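Local atomic coordinates of LPXTG cell wall anchor domain-containing protein (Lactobacillus rhamnosus, PDB entry 7CBS), a protein that serves as the basal subunit of the SpaCBA pilus, is itself adhesive, and probably anchors the sortase-assembled fibre to the cell wall. Residues T28-H34 with E118-L124. Residues are numbered along the deposited sequence; the frame is centred on the assembly and turned at random.
Sequences TVDVVLH and EAYFGDL. With MG (magnesium ion), chain I.
Glu118 lays its CG over one face of the His34 ring as a CH-pi contact, 4.1 Å from CG to the ring centroid and shifted toward the rim. The two side chains run alongside each other, and the imidazole reaches Asp169 through NE2. On the side of the sheet that carries His34 and Tyr120, Val32 sends CG1 against Glu118 CG and CG2 against CD2 of the Tyr120 ring, which it meets obliquely. With its CG anti to the backbone N (chi1 176°), Tyr120 lies along the sheet toward Asp30, and OH comes within 3.3 Å of Asp30 OD2. On the side carrying Leu33 and Val31, the Phe121 ring has Val31 O at its edge, in plane, and meets Phe137 edge-to-face. Beside it Val31 CG2 packs on Leu124 CD1 at 3.6 Å, while Leu33 and Ala119 extend this buried apolar layer.

The backbones run antiparallel. Phe121 and Val31 exchange two hydrogen bonds, as do Ala119 and Leu33, but between Val31 and Val29 the register slips by one residue. Here Asp123, with positive phi (56°), turns its N-H to the carboxylate of Asp30, a nearly straight bond from Asp123 N to Asp30 OD1 (3.1 Å); Leu124 then takes up the pairing with Val29. Asp30 OD1 also accepts a hydrogen bond from a magnesium-bound water, and OD2 one with Ser166 of the second subunit.

Thr28 OG1 and Asp123 OD1 each bind magnesium at 2.0 Å, joined by three waters and Asp123 OD1 of the second subunit, whose Thr28 OG1 hydrogen-bonds to Asp123 OD1 of the first. Asp30 is thus second-shell, tying the extra residue to the metal's water shell. In this pilin N-terminal domain, then, a beta bulge where strand 28-34 begins carries a magnesium site between two subunits.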
ATOM      1  N   THR A  28       2.982   3.949   5.190  1.00 72.84           N
ATOM      2  CA  THR A  28       3.246   2.531   4.846  1.00 69.78           C
ATOM      3  C   THR A  28       3.512   2.368   3.346  1.00 68.57           C
ATOM      4  O   THR A  28       3.108   3.253   2.555  1.00 65.64           O
ATOM      5  CB  THR A  28       2.059   1.626   5.186  1.00 71.13           C
ATOM      6  OG1 THR A  28       0.980   2.037   4.343  1.00 74.12           O
ATOM      7  CG2 THR A  28       1.652   1.672   6.645  1.00 72.47           C
ATOM      8  N   VAL A  29       4.136   1.244   2.980  1.00 65.98           N
ATOM      9  CA  VAL A  29       4.375   0.830   1.567  1.00 66.44           C
ATOM     10  C   VAL A  29       4.059  -0.666   1.442  1.00 65.78           C
ATOM     11  O   VAL A  29       4.118  -1.388   2.463  1.00 64.77           O
ATOM     12  CB  VAL A  29       5.817   1.155   1.125  1.00 64.74           C
ATOM     13  CG1 VAL A  29       6.820   0.133   1.629  1.00 62.87           C
ATOM     14  CG2 VAL A  29       5.924   1.313  -0.385  1.00 66.24           C
ATOM     15  N   ASP A  30       3.723  -1.108   0.230  1.00 65.07           N
ATOM     16  CA  ASP A  30       3.526  -2.539  -0.120  1.00 65.21           C
ATOM     17  C   ASP A  30       4.809  -3.049  -0.773  1.00 61.72           C
ATOM     18  O   ASP A  30       5.364  -2.331  -1.618  1.00 63.33           O
ATOM     19  CB  ASP A  30       2.319  -2.727  -1.044  1.00 67.88           C
ATOM     20  CG  ASP A  30       1.015  -2.271  -0.415  1.00 70.44           C
ATOM     21  OD1 ASP A  30       0.978  -2.164   0.823  1.00 71.31           O
ATOM     22  OD2 ASP A  30       0.046  -2.023  -1.164  1.00 77.92           O
ATOM     23  N   VAL A  31       5.268  -4.234  -0.366  1.00 61.31           N
ATOM     24  CA  VAL A  31       6.454  -4.925  -0.954  1.00 61.13           C
ATOM     25  C   VAL A  31       5.989  -6.272  -1.506  1.00 61.62           C
ATOM     26  O   VAL A  31       5.495  -7.100  -0.712  1.00 63.60           O
ATOM     27  CB  VAL A  31       7.588  -5.114   0.071  1.00 60.25           C
ATOM     28  CG1 VAL A  31       8.697  -5.995  -0.488  1.00 60.78           C
ATOM     29  CG2 VAL A  31       8.140  -3.780   0.552  1.00 60.20           C
ATOM     30  N   VAL A  32       6.135  -6.463  -2.819  1.00 60.33           N
ATOM     31  CA  VAL A  32       5.886  -7.756  -3.517  1.00 59.70           C
ATOM     32  C   VAL A  32       7.247  -8.320  -3.939  1.00 58.49           C
ATOM     33  O   VAL A  32       7.953  -7.648  -4.715  1.00 59.17           O
ATOM     34  CB  VAL A  32       4.930  -7.571  -4.711  1.00 61.93           C
ATOM     35  CG1 VAL A  32       4.403  -8.903  -5.229  1.00 62.23           C
ATOM     36  CG2 VAL A  32       3.772  -6.653  -4.350  1.00 62.75           C
ATOM     37  N   LEU A  33       7.627  -9.474  -3.384  1.00 57.72           N
ATOM     38  CA  LEU A  33       8.819 -10.257  -3.806  1.00 58.38           C
ATOM     39  C   LEU A  33       8.397 -11.229  -4.910  1.00 59.91           C
ATOM     40  O   LEU A  33       7.408 -11.951  -4.695  1.00 61.46           O
ATOM     41  CB  LEU A  33       9.393 -11.007  -2.603  1.00 57.39           C
ATOM     42  CG  LEU A  33      10.844 -11.441  -2.782  1.00 57.60           C
ATOM     43  CD1 LEU A  33      11.541 -11.575  -1.436  1.00 57.31           C
ATOM     44  CD2 LEU A  33      10.926 -12.730  -3.584  1.00 59.47           C
ATOM     45  N   HIS A  34       9.131 -11.249  -6.028  1.00 61.15           N
ATOM     46  CA  HIS A  34       8.897 -12.142  -7.195  1.00 63.15           C
ATOM     47  C   HIS A  34       9.960 -13.247  -7.221  1.00 64.60           C
ATOM     48  O   HIS A  34      11.139 -12.925  -7.462  1.00 65.34           O
ATOM     49  CB  HIS A  34       8.909 -11.343  -8.502  1.00 64.24           C
ATOM     50  CG  HIS A  34       7.903 -10.245  -8.568  1.00 64.41           C
ATOM     51  ND1 HIS A  34       6.887 -10.229  -9.508  1.00 66.73           N
ATOM     52  CD2 HIS A  34       7.781  -9.103  -7.857  1.00 62.53           C
ATOM     53  CE1 HIS A  34       6.173  -9.131  -9.359  1.00 66.46           C
ATOM     54  NE2 HIS A  34       6.695  -8.427  -8.345  1.00 64.79           N
ATOM     55  N   GLU A 118       4.513 -14.438  -6.728  1.00 71.77           N
ATOM     56  CA  GLU A 118       4.451 -13.174  -5.942  1.00 68.14           C
ATOM     57  C   GLU A 118       4.226 -13.491  -4.461  1.00 66.66           C
ATOM     58  O   GLU A 118       3.311 -14.279  -4.157  1.00 68.12           O
ATOM     59  CB  GLU A 118       3.307 -12.289  -6.442  1.00 69.09           C
ATOM     60  CG  GLU A 118       3.668 -11.409  -7.619  1.00 69.75           C
ATOM     61  CD  GLU A 118       2.463 -10.812  -8.329  1.00 72.58           C
ATOM     62  OE1 GLU A 118       1.553 -11.591  -8.665  1.00 77.16           O
ATOM     63  OE2 GLU A 118       2.430  -9.578  -8.549  1.00 72.77           O
ATOM     64  N   ALA A 119       5.030 -12.882  -3.582  1.00 63.88           N
ATOM     65  CA  ALA A 119       4.852 -12.866  -2.112  1.00 62.50           C
ATOM     66  C   ALA A 119       4.527 -11.432  -1.682  1.00 61.09           C
ATOM     67  O   ALA A 119       5.449 -10.588  -1.708  1.00 59.91           O
ATOM     68  CB  ALA A 119       6.094 -13.385  -1.434  1.00 62.06           C
ATOM     69  N   TYR A 120       3.266 -11.177  -1.317  1.00 60.99           N
ATOM     70  CA  TYR A 120       2.711  -9.826  -1.042  1.00 60.94           C
ATOM     71  C   TYR A 120       2.868  -9.496   0.446  1.00 60.24           C
ATOM     72  O   TYR A 120       2.360 -10.258   1.292  1.00 59.77           O
ATOM     73  CB  TYR A 120       1.245  -9.755  -1.479  1.00 64.29           C
ATOM     74  CG  TYR A 120       0.562  -8.450  -1.157  1.00 65.57           C
ATOM     75  CD1 TYR A 120       0.008  -8.224   0.095  1.00 66.67           C
ATOM     76  CD2 TYR A 120       0.471  -7.435  -2.099  1.00 65.98           C
ATOM     77  CE1 TYR A 120      -0.609  -7.025   0.407  1.00 67.98           C
ATOM     78  CE2 TYR A 120      -0.141  -6.225  -1.805  1.00 67.68           C
ATOM     79  CZ  TYR A 120      -0.693  -6.026  -0.549  1.00 68.34           C
ATOM     80  OH  TYR A 120      -1.314  -4.849  -0.243  1.00 70.62           O
ATOM     81  N   PHE A 121       3.550  -8.385   0.741  1.00 58.91           N
ATOM     82  CA  PHE A 121       3.713  -7.807   2.101  1.00 58.59           C
ATOM     83  C   PHE A 121       3.112  -6.401   2.114  1.00 59.85           C
ATOM     84  O   PHE A 121       3.821  -5.442   1.748  1.00 59.65           O
ATOM     85  CB  PHE A 121       5.188  -7.769   2.504  1.00 56.20           C
ATOM     86  CG  PHE A 121       5.859  -9.116   2.591  1.00 55.79           C
ATOM     87  CD1 PHE A 121       5.786  -9.870   3.750  1.00 56.58           C
ATOM     88  CD2 PHE A 121       6.574  -9.622   1.518  1.00 54.95           C
ATOM     89  CE1 PHE A 121       6.423 -11.095   3.840  1.00 57.20           C
ATOM     90  CE2 PHE A 121       7.209 -10.851   1.607  1.00 55.31           C
ATOM     91  CZ  PHE A 121       7.127 -11.587   2.766  1.00 56.15           C
ATOM     92  N   GLY A 122       1.841  -6.295   2.510  1.00 62.91           N
ATOM     93  CA  GLY A 122       1.081  -5.034   2.525  1.00 64.02           C
ATOM     94  C   GLY A 122       1.264  -4.284   3.831  1.00 63.97           C
ATOM     95  O   GLY A 122       1.437  -4.948   4.873  1.00 64.39           O
ATOM     96  N   ASP A 123       1.240  -2.950   3.764  1.00 64.49           N
ATOM     97  CA  ASP A 123       1.290  -2.030   4.930  1.00 66.15           C
ATOM     98  C   ASP A 123       2.532  -2.309   5.790  1.00 63.07           C
ATOM     99  O   ASP A 123       2.385  -2.425   7.024  1.00 65.15           O
ATOM    100  CB  ASP A 123      -0.016  -2.114   5.724  1.00 68.55           C
ATOM    101  CG  ASP A 123      -1.221  -1.708   4.898  1.00 73.47           C
ATOM    102  OD1 ASP A 123      -1.055  -0.824   4.027  1.00 74.84           O
ATOM    103  OD2 ASP A 123      -2.311  -2.287   5.117  1.00 74.79           O
ATOM    104  N   LEU A 124       3.709  -2.397   5.167  1.00 61.42           N
ATOM    105  CA  LEU A 124       5.017  -2.312   5.881  1.00 57.51           C
ATOM    106  C   LEU A 124       5.244  -0.850   6.247  1.00 57.67           C
ATOM    107  O   LEU A 124       5.264  -0.002   5.357  1.00 55.35           O
ATOM    108  CB  LEU A 124       6.144  -2.841   4.990  1.00 55.36           C
ATOM    109  CG  LEU A 124       6.243  -4.363   4.868  1.00 55.69           C
ATOM    110  CD1 LEU A 124       7.382  -4.758   3.941  1.00 54.35           C
ATOM    111  CD2 LEU A 124       6.429  -5.015   6.230  1.00 57.36           C
TER
HETATM  112 MG    MG I 201      -0.300   0.878   3.389  1.00 27.58          MG
HETATM  113  O   HOH W   1      -0.210   2.577   2.106  1.00 24.03           O
HETATM  114  O   HOH W   2       1.045   0.238   1.888  1.00 29.21           O
HETATM  115  O   HOH W   3      -1.704   0.577   1.802  1.00 27.31           O